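PDB 5ZKX: envelope glycoprotein from Bourbon virus, which probably mediates host-cell entry by fusing the viral and cellular membranes, as a class III fusion glycoprotein of the baculovirus gp64 family captured in its postfusion trimer. Local coordinates for residues R49-S54 / V110-D115; G186-L191 / T425-S430; A16-S21 / D309-V314; E151-A156 / K413-V418. All blocks are in the same frame, centred on the assembly; numbering follows the deposited sequence.

Interaction 1: R49-S54 / V110-D115; sequences RAYWRS and VDWKMD
Tyr51 and Trp112 form a T-shaped (edge-to-face) aromatic pair. The benzo edge of the indole meets the phenol face, with ring centroids 5.1 Å apart and planes at 65°. The closest atoms are Tyr51 CZ and Trp112 CH2, 3.9 Å apart. Tyr51 lies on strand 44-58 of an antiparallel sheet, and Trp112 belongs to the loop before strand 116-118. This is the close-packed part of the contact. Tyr51 CG stands between the backbone N and the carbonyl carbon (chi1 66°), which turns the ring face to the loop. Trp141 of strand 134-148 meets both rings, and Trp112 NE1 is hydrogen-bonded to Ile107 O. Arg49 is also buried. Its NH1 lies 3.4 Å from Met114 CG, while Met114 SD sits over one face of the guanidinium. Arg49 NE donates to Lys75 O, and NH1 reaches Tyr92 O and forms a salt bridge with Glu81.

The outer side is looser. Arg53 is partly exposed, and its NH2 approaches Trp112 CH2 at 3.8 Å, near the planes of both groups. Tyr51 CE1 lies over one face of its guanidinium, and its NE makes a weak hydrogen bond to Cys108 O. The loop residues Asp111 and Lys113 are exposed.

No hydrogen bond joins the two segments. The loop rests on the strand through van der Waals contacts of Trp112 and Met114 with Tyr51, Arg53 and Arg49. The buried Arg49 charge is met by carbonyls and Glu81 from elsewhere in the chain.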
loop_
_atom_site.group_PDB
_atom_site.type_symbol
_atom_site.label_atom_id
_atom_site.label_comp_id
_atom_site.label_asym_id
_atom_site.label_seq_id
_atom_site.Cartn_x
_atom_site.Cartn_y
_atom_site.Cartn_z
ATOM N N ARG A 49 -32.429 12.809 0.449
ATOM C CA ARG A 49 -33.849 12.662 0.180
ATOM C C ARG A 49 -34.138 13.193 -1.213
ATOM O O ARG A 49 -33.600 14.229 -1.612
ATOM C CB ARG A 49 -34.706 13.401 1.213
ATOM C CG ARG A 49 -36.192 13.395 0.888
ATOM C CD ARG A 49 -37.010 14.005 2.007
ATOM N NE ARG A 49 -36.632 15.387 2.280
ATOM C CZ ARG A 49 -36.956 16.033 3.395
ATOM N NH1 ARG A 49 -37.660 15.414 4.332
ATOM N NH2 ARG A 49 -36.575 17.291 3.574
ATOM N N ALA A 50 -34.982 12.473 -1.945
ATOM C CA ALA A 50 -35.442 12.911 -3.254
ATOM C C ALA A 50 -36.785 12.249 -3.532
ATOM O O ALA A 50 -37.214 11.339 -2.818
ATOM C CB ALA A 50 -34.428 12.575 -4.352
ATOM N N TYR A 51 -37.446 12.720 -4.585
ATOM C CA TYR A 51 -38.691 12.108 -5.015
ATOM C C TYR A 51 -38.752 12.061 -6.535
ATOM O O TYR A 51 -38.317 12.991 -7.221
ATOM C CB TYR A 51 -39.919 12.843 -4.441
ATOM C CG TYR A 51 -40.138 14.267 -4.919
ATOM C CD1 TYR A 51 -40.822 14.528 -6.098
ATOM C CD2 TYR A 51 -39.700 15.349 -4.166
ATOM C CE1 TYR A 51 -41.038 15.820 -6.529
ATOM C CE2 TYR A 51 -39.915 16.649 -4.589
ATOM C CZ TYR A 51 -40.587 16.876 -5.772
ATOM O OH TYR A 51 -40.805 18.164 -6.206
ATOM N N TRP A 52 -39.280 10.957 -7.045
ATOM C CA TRP A 52 -39.583 10.816 -8.460
ATOM C C TRP A 52 -41.046 11.175 -8.687
ATOM O O TRP A 52 -41.933 10.632 -8.021
ATOM C CB TRP A 52 -39.303 9.386 -8.920
ATOM C CG TRP A 52 -39.956 9.029 -10.208
ATOM C CD1 TRP A 52 -41.129 8.350 -10.372
ATOM C CD2 TRP A 52 -39.475 9.328 -11.523
ATOM N NE1 TRP A 52 -41.408 8.210 -11.710
ATOM C CE2 TRP A 52 -40.406 8.802 -12.436
ATOM C CE3 TRP A 52 -38.348 9.994 -12.015
ATOM C CZ2 TRP A 52 -40.245 8.918 -13.814
ATOM C CZ3 TRP A 52 -38.190 10.108 -13.383
ATOM C CH2 TRP A 52 -39.133 9.573 -14.265
ATOM N N ARG A 53 -41.295 12.099 -9.612
ATOM C CA ARG A 53 -42.646 12.551 -9.917
ATOM C C ARG A 53 -42.941 12.315 -11.390
ATOM O O ARG A 53 -42.126 12.659 -12.250
ATOM C CB ARG A 53 -42.829 14.030 -9.571
ATOM C CG ARG A 53 -44.137 14.627 -10.075
ATOM C CD ARG A 53 -44.006 16.122 -10.296
ATOM N NE ARG A 53 -44.052 16.864 -9.041
ATOM C CZ ARG A 53 -43.519 18.069 -8.866
ATOM N NH1 ARG A 53 -42.891 18.673 -9.868
ATOM N NH2 ARG A 53 -43.614 18.672 -7.687
ATOM N N SER A 54 -44.104 11.730 -11.676
ATOM C CA SER A 54 -44.562 11.510 -13.046
ATOM C C SER A 54 -45.993 12.025 -13.160
ATOM O O SER A 54 -46.938 11.348 -12.746
ATOM C CB SER A 54 -44.474 10.040 -13.438
ATOM O OG SER A 54 -44.613 9.892 -14.842
ATOM N N VAL A 110 -48.574 19.375 -3.768
ATOM C CA VAL A 110 -49.307 19.578 -2.523
ATOM C C VAL A 110 -48.506 20.323 -1.464
ATOM O O VAL A 110 -49.112 20.983 -0.595
ATOM C CB VAL A 110 -49.806 18.213 -1.978
ATOM C CG1 VAL A 110 -49.944 18.194 -0.458
ATOM C CG2 VAL A 110 -51.132 17.843 -2.628
ATOM N N ASP A 111 -47.171 20.351 -1.544
ATOM C CA ASP A 111 -46.298 20.748 -0.436
ATOM C C ASP A 111 -46.508 19.794 0.744
ATOM O O ASP A 111 -47.009 20.150 1.814
ATOM C CB ASP A 111 -46.525 22.215 -0.044
ATOM C CG ASP A 111 -45.478 22.734 0.912
ATOM O OD1 ASP A 111 -44.290 22.776 0.530
ATOM O OD2 ASP A 111 -45.846 23.107 2.045
ATOM N N TRP A 112 -46.098 18.547 0.491
ATOM C CA TRP A 112 -46.600 17.386 1.217
ATOM C C TRP A 112 -46.319 17.410 2.714
ATOM O O TRP A 112 -46.965 16.656 3.451
ATOM C CB TRP A 112 -46.014 16.110 0.615
ATOM C CG TRP A 112 -46.234 15.986 -0.861
ATOM C CD1 TRP A 112 -47.298 15.407 -1.483
ATOM C CD2 TRP A 112 -45.366 16.454 -1.900
ATOM N NE1 TRP A 112 -47.147 15.482 -2.846
ATOM C CE2 TRP A 112 -45.969 16.121 -3.128
ATOM C CE3 TRP A 112 -44.137 17.119 -1.912
ATOM C CZ2 TRP A 112 -45.386 16.432 -4.356
ATOM C CZ3 TRP A 112 -43.559 17.426 -3.130
ATOM C CH2 TRP A 112 -44.184 17.083 -4.336
ATOM N N LYS A 113 -45.378 18.231 3.189
ATOM C CA LYS A 113 -45.089 18.328 4.623
ATOM C C LYS A 113 -44.692 16.960 5.191
ATOM O O LYS A 113 -45.438 16.320 5.935
ATOM C CB LYS A 113 -46.282 18.920 5.387
ATOM C CG LYS A 113 -46.072 20.345 5.870
ATOM C CD LYS A 113 -45.631 21.260 4.739
ATOM C CE LYS A 113 -45.532 22.699 5.213
ATOM N NZ LYS A 113 -46.851 23.217 5.670
ATOM N N MET A 114 -43.501 16.522 4.776
ATOM C CA MET A 114 -42.987 15.172 4.991
ATOM C C MET A 114 -43.357 14.605 6.353
ATOM O O MET A 114 -42.959 15.138 7.392
ATOM C CB MET A 114 -41.463 15.189 4.847
ATOM C CG MET A 114 -40.939 16.299 3.969
ATOM S SD MET A 114 -41.265 15.934 2.243
ATOM C CE MET A 114 -40.568 17.383 1.444
ATOM N N ASP A 115 -44.100 13.498 6.341
ATOM C CA ASP A 115 -44.506 12.834 7.569
ATOM C C ASP A 115 -44.455 11.318 7.476
ATOM O O ASP A 115 -44.846 10.646 8.437
ATOM C CB ASP A 115 -45.925 13.274 7.973
ATOM C CG ASP A 115 -46.913 13.188 6.822
ATOM O OD1 ASP A 115 -46.541 12.666 5.749
ATOM O OD2 ASP A 115 -48.062 13.647 6.991
#

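Interaction 2: G186-L191 / T425-S430; sequences GEFSYL and TFVANS
Val427 of helix 422-437 packs against Phe188 and Tyr190 of strand 188-192. In the short segments the helix runs almost antiparallel to the strand, at 172°, with axes 11.3 Å apart. This is a helix laid on a sheet, joined mainly by apolar and aromatic side chains, with no hydrogen bond between the segments.

Val427 is the main point of attachment. Its CG1, anti to the backbone N (chi1 162°), stands over one face of the Phe188 ring, offset toward the rim. The other branch, CG2, is 3.9 Å from Phe188 CD1. CG2 also lies near the plane of the Tyr190 ring, at its edge, with Val427 CG2 and Tyr190 OH 3.8 Å apart. CG1 thus serves the Phe188 face, while CG2 touches both Phe188 and the edge of the Tyr190 ring.

Ser430, one turn after Val427, returns to the strand. Its OG comes within 3.2 Å of Phe188 CZ, obliquely to the ring. Its backbone O accepts a hydrogen bond from Arg142 NH2. Arg142 NH1 forms a salt bridge with Glu187 OE2, so this arginine reaches both segments.

Around this buried contact, Trp183 of strand 182-185 stacks on Tyr190. Tyr48 of strand 44-58 meets Phe188 and also touches Ser430. Helix 79-88 contacts Ser189 and Leu191, the alternate residues of the same strand.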
loop_
_atom_site.group_PDB
_atom_site.type_symbol
_atom_site.label_atom_id
_atom_site.label_comp_id
_atom_site.label_asym_id
_atom_site.label_seq_id
_atom_site.Cartn_x
_atom_site.Cartn_y
_atom_site.Cartn_z
ATOM N N GLY A 186 -27.036 18.864 -3.704
ATOM C CA GLY A 186 -28.009 18.060 -4.425
ATOM C C GLY A 186 -28.958 17.361 -3.474
ATOM O O GLY A 186 -29.690 17.998 -2.709
ATOM N N GLU A 187 -28.949 16.025 -3.515
ATOM C CA GLU A 187 -29.814 15.226 -2.653
ATOM C C GLU A 187 -29.351 15.223 -1.205
ATOM O O GLU A 187 -30.168 14.999 -0.307
ATOM C CB GLU A 187 -29.863 13.779 -3.148
ATOM C CG GLU A 187 -31.003 13.456 -4.089
ATOM C CD GLU A 187 -30.951 12.021 -4.593
ATOM O OE1 GLU A 187 -30.841 11.822 -5.822
ATOM O OE2 GLU A 187 -31.018 11.092 -3.763
ATOM N N PHE A 188 -28.068 15.459 -0.962
ATOM C CA PHE A 188 -27.457 15.159 0.321
ATOM C C PHE A 188 -27.307 16.412 1.170
ATOM O O PHE A 188 -27.122 17.519 0.659
ATOM C CB PHE A 188 -26.089 14.504 0.125
ATOM C CG PHE A 188 -26.146 13.178 -0.580
ATOM C CD1 PHE A 188 -26.116 11.995 0.137
ATOM C CD2 PHE A 188 -26.222 13.113 -1.961
ATOM C CE1 PHE A 188 -26.166 10.776 -0.509
ATOM C CE2 PHE A 188 -26.271 11.899 -2.610
ATOM C CZ PHE A 188 -26.245 10.730 -1.884
ATOM N N SER A 189 -27.393 16.218 2.481
ATOM C CA SER A 189 -27.093 17.243 3.466
ATOM C C SER A 189 -26.099 16.672 4.464
ATOM O O SER A 189 -26.224 15.520 4.892
ATOM C CB SER A 189 -28.360 17.728 4.188
ATOM O OG SER A 189 -29.133 18.574 3.354
ATOM N N TYR A 190 -25.106 17.480 4.827
ATOM C CA TYR A 190 -24.026 17.056 5.703
ATOM C C TYR A 190 -23.966 17.968 6.916
ATOM O O TYR A 190 -23.972 19.196 6.775
ATOM C CB TYR A 190 -22.687 17.072 4.973
ATOM C CG TYR A 190 -22.693 16.371 3.636
ATOM C CD1 TYR A 190 -22.267 15.059 3.520
ATOM C CD2 TYR A 190 -23.111 17.028 2.487
ATOM C CE1 TYR A 190 -22.262 14.418 2.303
ATOM C CE2 TYR A 190 -23.110 16.396 1.267
ATOM C CZ TYR A 190 -22.685 15.089 1.180
ATOM O OH TYR A 190 -22.679 14.451 -0.038
ATOM N N LEU A 191 -23.903 17.367 8.100
ATOM C CA LEU A 191 -23.764 18.097 9.352
ATOM C C LEU A 191 -22.623 17.498 10.160
ATOM O O LEU A 191 -22.615 16.292 10.434
ATOM C CB LEU A 191 -25.059 18.060 10.161
ATOM C CG LEU A 191 -25.003 18.774 11.509
ATOM C CD1 LEU A 191 -24.955 20.283 11.316
ATOM C CD2 LEU A 191 -26.186 18.367 12.372
ATOM N N THR A 425 -18.594 6.360 1.649
ATOM C CA THR A 425 -19.088 5.078 1.167
ATOM C C THR A 425 -20.609 5.034 1.215
ATOM O O THR A 425 -21.251 4.469 0.322
ATOM C CB THR A 425 -18.478 3.945 1.989
ATOM O OG1 THR A 425 -17.049 4.037 1.923
ATOM C CG2 THR A 425 -18.919 2.595 1.453
ATOM N N PHE A 426 -21.201 5.634 2.250
ATOM C CA PHE A 426 -22.650 5.788 2.301
ATOM C C PHE A 426 -23.152 6.598 1.112
ATOM O O PHE A 426 -24.149 6.239 0.477
ATOM C CB PHE A 426 -23.048 6.456 3.619
ATOM C CG PHE A 426 -24.518 6.751 3.739
ATOM C CD1 PHE A 426 -25.401 5.769 4.152
ATOM C CD2 PHE A 426 -25.012 8.014 3.454
ATOM C CE1 PHE A 426 -26.751 6.036 4.268
ATOM C CE2 PHE A 426 -26.360 8.287 3.568
ATOM C CZ PHE A 426 -27.230 7.295 3.978
ATOM N N VAL A 427 -22.468 7.700 0.801
ATOM C CA VAL A 427 -22.871 8.542 -0.323
ATOM C C VAL A 427 -22.750 7.775 -1.633
ATOM O O VAL A 427 -23.663 7.782 -2.465
ATOM C CB VAL A 427 -22.036 9.835 -0.343
ATOM C CG1 VAL A 427 -22.115 10.509 -1.708
ATOM C CG2 VAL A 427 -22.505 10.785 0.747
ATOM N N ALA A 428 -21.622 7.091 -1.833
ATOM C CA ALA A 428 -21.395 6.401 -3.099
ATOM C C ALA A 428 -22.397 5.273 -3.306
ATOM O O ALA A 428 -22.838 5.028 -4.434
ATOM C CB ALA A 428 -19.963 5.870 -3.160
ATOM N N ASN A 429 -22.765 4.574 -2.229
ATOM C CA ASN A 429 -23.733 3.490 -2.348
ATOM C C ASN A 429 -25.127 4.023 -2.650
ATOM O O ASN A 429 -25.856 3.444 -3.462
ATOM C CB ASN A 429 -23.747 2.658 -1.067
ATOM C CG ASN A 429 -22.452 1.898 -0.849
ATOM O OD1 ASN A 429 -21.733 1.578 -1.799
ATOM N ND2 ASN A 429 -22.149 1.602 0.406
ATOM N N SER A 430 -25.515 5.119 -1.999
ATOM C CA SER A 430 -26.820 5.722 -2.253
ATOM C C SER A 430 -26.956 6.145 -3.710
ATOM O O SER A 430 -27.985 5.894 -4.349
ATOM C CB SER A 430 -27.022 6.915 -1.321
ATOM O OG SER A 430 -27.797 7.915 -1.949
#

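Interaction 3: A16-S21 / D309-V314; sequences ANYQES and DHRFSV
Arg311 NH2 donates a hydrogen bond to Tyr18 OH. The N-to-O distance is 2.8 Å and the angle at the hydrogen is 148°, so the bond is somewhat bent. The hydroxyl sits near the guanidinium edge, tilted somewhat out of its plane. Ring and guanidinium are nearly perpendicular, with planes 80° apart. The approach is close on the ring side as well: Arg311 NH1 is 3.4 Å from Tyr18 CE2. Asp309 OD1 of the third subunit completes the first shell. It forms a salt bridge with Arg311 NH1 and a hydrogen bond with Tyr18 OH.

Two long side chains make the whole contact between an extended N-terminal segment and the long helix 284-329. The backbones stay well apart, with Tyr18 CA and Arg311 CA 11.6 Å from each other. Arg311 is extended from CG to NE and projects straight out from the helix. Tyr18 CG is anti to the backbone N (chi1 172°), and its ring points to the helix.

Farther out, Ser313 OG of the third subunit bonds to the backbone O of Tyr18. The N-terminal segment thus lies along the long helices of the trimer.

Both Tyr18 and Arg311 are buried. Their polar ends meet on one carboxylate of a neighbouring chain, which is likely to balance the arginine charge and links the hydrogen bond to trimer assembly.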
loop_
_atom_site.group_PDB
_atom_site.type_symbol
_atom_site.label_atom_id
_atom_site.label_comp_id
_atom_site.label_asym_id
_atom_site.label_seq_id
_atom_site.Cartn_x
_atom_site.Cartn_y
_atom_site.Cartn_z
ATOM N N ALA A 16 50.152 1.558 13.078
ATOM C CA ALA A 16 49.090 2.305 12.421
ATOM C C ALA A 16 47.801 2.137 13.212
ATOM O O ALA A 16 47.356 1.010 13.458
ATOM C CB ALA A 16 48.910 1.829 10.981
ATOM N N ASN A 17 47.216 3.251 13.629
ATOM C CA ASN A 17 45.935 3.198 14.309
ATOM C C ASN A 17 44.806 3.071 13.291
ATOM O O ASN A 17 44.980 3.318 12.093
ATOM C CB ASN A 17 45.724 4.446 15.166
ATOM C CG ASN A 17 46.565 4.442 16.423
ATOM O OD1 ASN A 17 46.706 3.418 17.089
ATOM N ND2 ASN A 17 47.127 5.595 16.758
ATOM N N TYR A 18 43.640 2.673 13.783
ATOM C CA TYR A 18 42.420 2.692 12.992
ATOM C C TYR A 18 41.581 3.892 13.409
ATOM O O TYR A 18 41.405 4.147 14.606
ATOM C CB TYR A 18 41.616 1.405 13.165
ATOM C CG TYR A 18 40.257 1.479 12.513
ATOM C CD1 TYR A 18 40.138 1.660 11.142
ATOM C CD2 TYR A 18 39.094 1.384 13.266
ATOM C CE1 TYR A 18 38.900 1.733 10.536
ATOM C CE2 TYR A 18 37.850 1.456 12.670
ATOM C CZ TYR A 18 37.760 1.630 11.303
ATOM O OH TYR A 18 36.529 1.703 10.699
ATOM N N GLN A 19 41.077 4.626 12.423
ATOM C CA GLN A 19 40.249 5.799 12.657
ATOM C C GLN A 19 38.876 5.566 12.045
ATOM O O GLN A 19 38.769 5.200 10.870
ATOM C CB GLN A 19 40.893 7.055 12.067
ATOM C CG GLN A 19 40.257 8.350 12.541
ATOM C CD GLN A 19 40.442 8.572 14.029
ATOM O OE1 GLN A 19 41.514 8.305 14.577
ATOM N NE2 GLN A 19 39.397 9.060 14.693
ATOM N N GLU A 20 37.832 5.776 12.841
ATOM C CA GLU A 20 36.476 5.629 12.335
ATOM C C GLU A 20 36.165 6.725 11.324
ATOM O O GLU A 20 36.751 7.811 11.347
ATOM C CB GLU A 20 35.465 5.669 13.481
ATOM C CG GLU A 20 35.343 7.022 14.155
ATOM C CD GLU A 20 36.266 7.162 15.344
ATOM O OE1 GLU A 20 35.764 7.397 16.465
ATOM O OE2 GLU A 20 37.495 7.036 15.159
ATOM N N SER A 21 35.238 6.428 10.430
ATOM C CA SER A 21 34.831 7.416 9.442
ATOM C C SER A 21 33.855 8.398 10.078
ATOM O O SER A 21 32.869 7.971 10.684
ATOM C CB SER A 21 34.191 6.737 8.234
ATOM O OG SER A 21 35.153 6.009 7.487
ATOM N N ASP A 309 31.814 -8.669 12.743
ATOM C CA ASP A 309 32.107 -10.014 13.230
ATOM C C ASP A 309 33.537 -10.414 12.898
ATOM O O ASP A 309 34.227 -11.027 13.719
ATOM C CB ASP A 309 31.118 -11.012 12.627
ATOM C CG ASP A 309 31.055 -12.318 13.397
ATOM O OD1 ASP A 309 31.467 -12.340 14.577
ATOM O OD2 ASP A 309 30.593 -13.325 12.821
ATOM N N HIS A 310 33.995 -10.078 11.693
ATOM C CA HIS A 310 35.372 -10.366 11.309
ATOM C C HIS A 310 36.355 -9.568 12.155
ATOM O O HIS A 310 37.430 -10.066 12.507
ATOM C CB HIS A 310 35.557 -10.067 9.822
ATOM C CG HIS A 310 36.984 -9.933 9.399
ATOM N ND1 HIS A 310 37.821 -11.018 9.247
ATOM C CD2 HIS A 310 37.718 -8.842 9.075
ATOM C CE1 HIS A 310 39.012 -10.601 8.855
ATOM N NE2 HIS A 310 38.977 -9.284 8.743
ATOM N N ARG A 311 36.002 -8.324 12.489
ATOM C CA ARG A 311 36.854 -7.518 13.356
ATOM C C ARG A 311 37.014 -8.167 14.725
ATOM O O ARG A 311 38.121 -8.216 15.272
ATOM C CB ARG A 311 36.278 -6.110 13.494
ATOM C CG ARG A 311 36.339 -5.281 12.221
ATOM C CD ARG A 311 35.922 -3.842 12.485
ATOM N NE ARG A 311 36.115 -2.990 11.317
ATOM C CZ ARG A 311 35.912 -1.676 11.309
ATOM N NH1 ARG A 311 35.507 -1.053 12.408
ATOM N NH2 ARG A 311 36.112 -0.982 10.198
ATOM N N PHE A 312 35.919 -8.678 15.291
ATOM C CA PHE A 312 36.001 -9.349 16.584
ATOM C C PHE A 312 36.844 -10.615 16.510
ATOM O O PHE A 312 37.524 -10.967 17.481
ATOM C CB PHE A 312 34.600 -9.678 17.096
ATOM C CG PHE A 312 33.995 -8.598 17.947
ATOM C CD1 PHE A 312 34.509 -8.314 19.199
ATOM C CD2 PHE A 312 32.906 -7.874 17.498
ATOM C CE1 PHE A 312 33.956 -7.323 19.982
ATOM C CE2 PHE A 312 32.349 -6.885 18.281
ATOM C CZ PHE A 312 32.876 -6.610 19.523
ATOM N N SER A 313 36.805 -11.320 15.376
ATOM C CA SER A 313 37.645 -12.501 15.213
ATOM C C SER A 313 39.117 -12.118 15.168
ATOM O O SER A 313 39.963 -12.798 15.759
ATOM C CB SER A 313 37.248 -13.257 13.946
ATOM O OG SER A 313 38.011 -14.439 13.794
ATOM N N VAL A 314 39.436 -11.026 14.475
ATOM C CA VAL A 314 40.811 -10.537 14.430
ATOM C C VAL A 314 41.276 -10.130 15.822
ATOM O O VAL A 314 42.416 -10.402 16.218
ATOM C CB VAL A 314 40.921 -9.375 13.426
ATOM C CG1 VAL A 314 42.196 -8.582 13.654
ATOM C CG2 VAL A 314 40.855 -9.911 12.004
#

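Interaction 4: E151-A156 / K413-V418; sequences EVRLVA and KVEGVV
Glu415 OE1 forms a salt bridge with Arg153 NH1, 3.5 Å away, and Lys278 NZ adds a long, weak ion pair to the same oxygen. Arg153 lies on strand 153-155, at the border of a small three-stranded antiparallel sheet. Glu415 belongs to the extended segment that leads toward helix 422-437. The contact joins this sheet to the C-terminal part of the chain.

The oxygen lies in the guanidinium plane, at the edge. It is nearer NH1 than NH2, since Arg153 NH2 and Glu415 OE1 are 4.0 Å apart. The bridge is therefore lopsided. Guanidinium and carboxylate planes are 33° apart, and the two side chains run alongside one another, pointing opposite ways. Bends in Arg153 at chi2 (62°) and chi3 bring its NH1 edge to the end of the extended Glu415 chain.

Glu151 joins from the same segment as Arg153. Its CB lies over one face of the guanidinium. Its carboxylate hydrogen-bonds to His149 and is a like charge near Glu415. Arg153 probably offsets part of that repulsion. Arg153 NH2 has a further long, weak ion pair with Glu421.

Asp286 of the third subunit accepts hydrogen bonds from the backbone N of Glu415 and of Gly416, so the segment is also held across the trimer. Arg153 is buried and Glu415 exposed, and the two carboxylates come closest at Glu151 OE1 and Glu415 OE2, 4.4 Å apart.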
loop_
_atom_site.group_PDB
_atom_site.type_symbol
_atom_site.label_atom_id
_atom_site.label_comp_id
_atom_site.label_asym_id
_atom_site.label_seq_id
_atom_site.Cartn_x
_atom_site.Cartn_y
_atom_site.Cartn_z
ATOM N N GLU A 151 -12.970 12.438 9.945
ATOM C CA GLU A 151 -11.595 12.819 10.245
ATOM C C GLU A 151 -11.293 14.115 9.500
ATOM O O GLU A 151 -11.256 14.137 8.266
ATOM C CB GLU A 151 -10.621 11.711 9.849
ATOM C CG GLU A 151 -9.371 11.637 10.715
ATOM C CD GLU A 151 -9.648 11.052 12.085
ATOM O OE1 GLU A 151 -9.822 9.819 12.186
ATOM O OE2 GLU A 151 -9.694 11.826 13.061
ATOM N N VAL A 152 -11.088 15.190 10.249
ATOM C CA VAL A 152 -10.821 16.507 9.686
ATOM C C VAL A 152 -9.317 16.676 9.524
ATOM O O VAL A 152 -8.533 16.251 10.383
ATOM C CB VAL A 152 -11.433 17.606 10.576
ATOM C CG1 VAL A 152 -10.729 18.939 10.373
ATOM C CG2 VAL A 152 -12.916 17.743 10.283
ATOM N N ARG A 153 -8.909 17.281 8.410
ATOM C CA ARG A 153 -7.504 17.451 8.069
ATOM C C ARG A 153 -7.108 18.922 8.160
ATOM O O ARG A 153 -7.939 19.809 8.372
ATOM C CB ARG A 153 -7.213 16.904 6.666
ATOM C CG ARG A 153 -6.915 15.404 6.610
ATOM C CD ARG A 153 -8.096 14.588 7.076
ATOM N NE ARG A 153 -8.231 13.328 6.355
ATOM C CZ ARG A 153 -7.760 12.166 6.789
ATOM N NH1 ARG A 153 -7.114 12.100 7.946
ATOM N NH2 ARG A 153 -7.937 11.067 6.068
ATOM N N LEU A 154 -5.811 19.173 7.988
ATOM C CA LEU A 154 -5.242 20.508 8.109
ATOM C C LEU A 154 -4.562 20.906 6.807
ATOM O O LEU A 154 -3.742 20.153 6.272
ATOM C CB LEU A 154 -4.244 20.570 9.269
ATOM C CG LEU A 154 -4.847 20.655 10.674
ATOM C CD1 LEU A 154 -3.868 20.150 11.721
ATOM C CD2 LEU A 154 -5.279 22.076 10.987
ATOM N N VAL A 155 -4.907 22.090 6.298
ATOM C CA VAL A 155 -4.236 22.659 5.132
ATOM C C VAL A 155 -3.683 24.024 5.510
ATOM O O VAL A 155 -3.839 24.470 6.650
ATOM C CB VAL A 155 -5.179 22.764 3.922
ATOM C CG1 VAL A 155 -5.529 21.381 3.405
ATOM C CG2 VAL A 155 -6.428 23.546 4.293
ATOM N N ALA A 156 -3.028 24.699 4.565
ATOM C CA ALA A 156 -2.395 25.981 4.854
ATOM C C ALA A 156 -3.017 27.140 4.086
ATOM O O ALA A 156 -3.473 28.101 4.711
ATOM C CB ALA A 156 -0.893 25.895 4.568
ATOM N N LYS A 413 1.549 4.652 10.720
ATOM C CA LYS A 413 0.094 4.734 10.723
ATOM C C LYS A 413 -0.467 4.455 9.332
ATOM O O LYS A 413 -0.015 5.040 8.342
ATOM C CB LYS A 413 -0.348 6.115 11.203
ATOM C CG LYS A 413 -1.849 6.306 11.254
ATOM C CD LYS A 413 -2.197 7.778 11.266
ATOM C CE LYS A 413 -1.471 8.494 12.386
ATOM N NZ LYS A 413 -1.782 9.947 12.400
ATOM N N VAL A 414 -1.459 3.568 9.261
ATOM C CA VAL A 414 -2.119 3.197 8.011
ATOM C C VAL A 414 -3.604 3.492 8.159
ATOM O O VAL A 414 -4.272 2.905 9.017
ATOM C CB VAL A 414 -1.892 1.717 7.657
ATOM C CG1 VAL A 414 -2.649 1.353 6.397
ATOM C CG2 VAL A 414 -0.410 1.423 7.484
ATOM N N GLU A 415 -4.128 4.378 7.309
ATOM C CA GLU A 415 -5.509 4.826 7.427
ATOM C C GLU A 415 -6.369 4.583 6.194
ATOM O O GLU A 415 -7.597 4.604 6.317
ATOM C CB GLU A 415 -5.561 6.327 7.763
ATOM C CG GLU A 415 -5.324 6.647 9.228
ATOM C CD GLU A 415 -5.707 8.073 9.588
ATOM O OE1 GLU A 415 -5.833 8.913 8.669
ATOM O OE2 GLU A 415 -5.888 8.355 10.790
ATOM N N GLY A 416 -5.780 4.366 5.025
ATOM C CA GLY A 416 -6.569 4.119 3.832
ATOM C C GLY A 416 -6.863 5.380 3.044
ATOM O O GLY A 416 -6.263 6.440 3.247
ATOM N N VAL A 417 -7.825 5.258 2.126
ATOM C CA VAL A 417 -8.167 6.340 1.211
ATOM C C VAL A 417 -9.474 6.999 1.642
ATOM O O VAL A 417 -10.243 6.466 2.444
ATOM C CB VAL A 417 -8.253 5.845 -0.253
ATOM C CG1 VAL A 417 -6.932 5.224 -0.676
ATOM C CG2 VAL A 417 -9.397 4.859 -0.419
ATOM N N VAL A 418 -9.730 8.189 1.085
ATOM C CA VAL A 418 -10.891 8.983 1.488
ATOM C C VAL A 418 -12.191 8.324 1.035
ATOM O O VAL A 418 -13.175 8.284 1.785
ATOM C CB VAL A 418 -10.768 10.420 0.946
ATOM C CG1 VAL A 418 -12.129 11.100 0.903
ATOM C CG2 VAL A 418 -9.799 11.232 1.795
#

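From the N terminus, residues 16-21 open the loop of interaction 3, which closes at 309-314 and ties the N-terminal segment to the long helix. Interaction 1 is nested inside it, closing at 110-115 and joining a loop to strand 44-58. Interactions 4 and 2 open next, at 151-156 and 186-191. They close beyond 309-314, so both cross interaction 3 and each other. Interaction 4 joins strand 153-155 to the segment before helix 422-437; interaction 2 joins that helix to strand 188-192. Interactions 1 and 2 touch: Arg49 and Glu187 probably share a backbone hydrogen bond within one sheet. Interaction 3 lies about 85 Å from interaction 1 between centres.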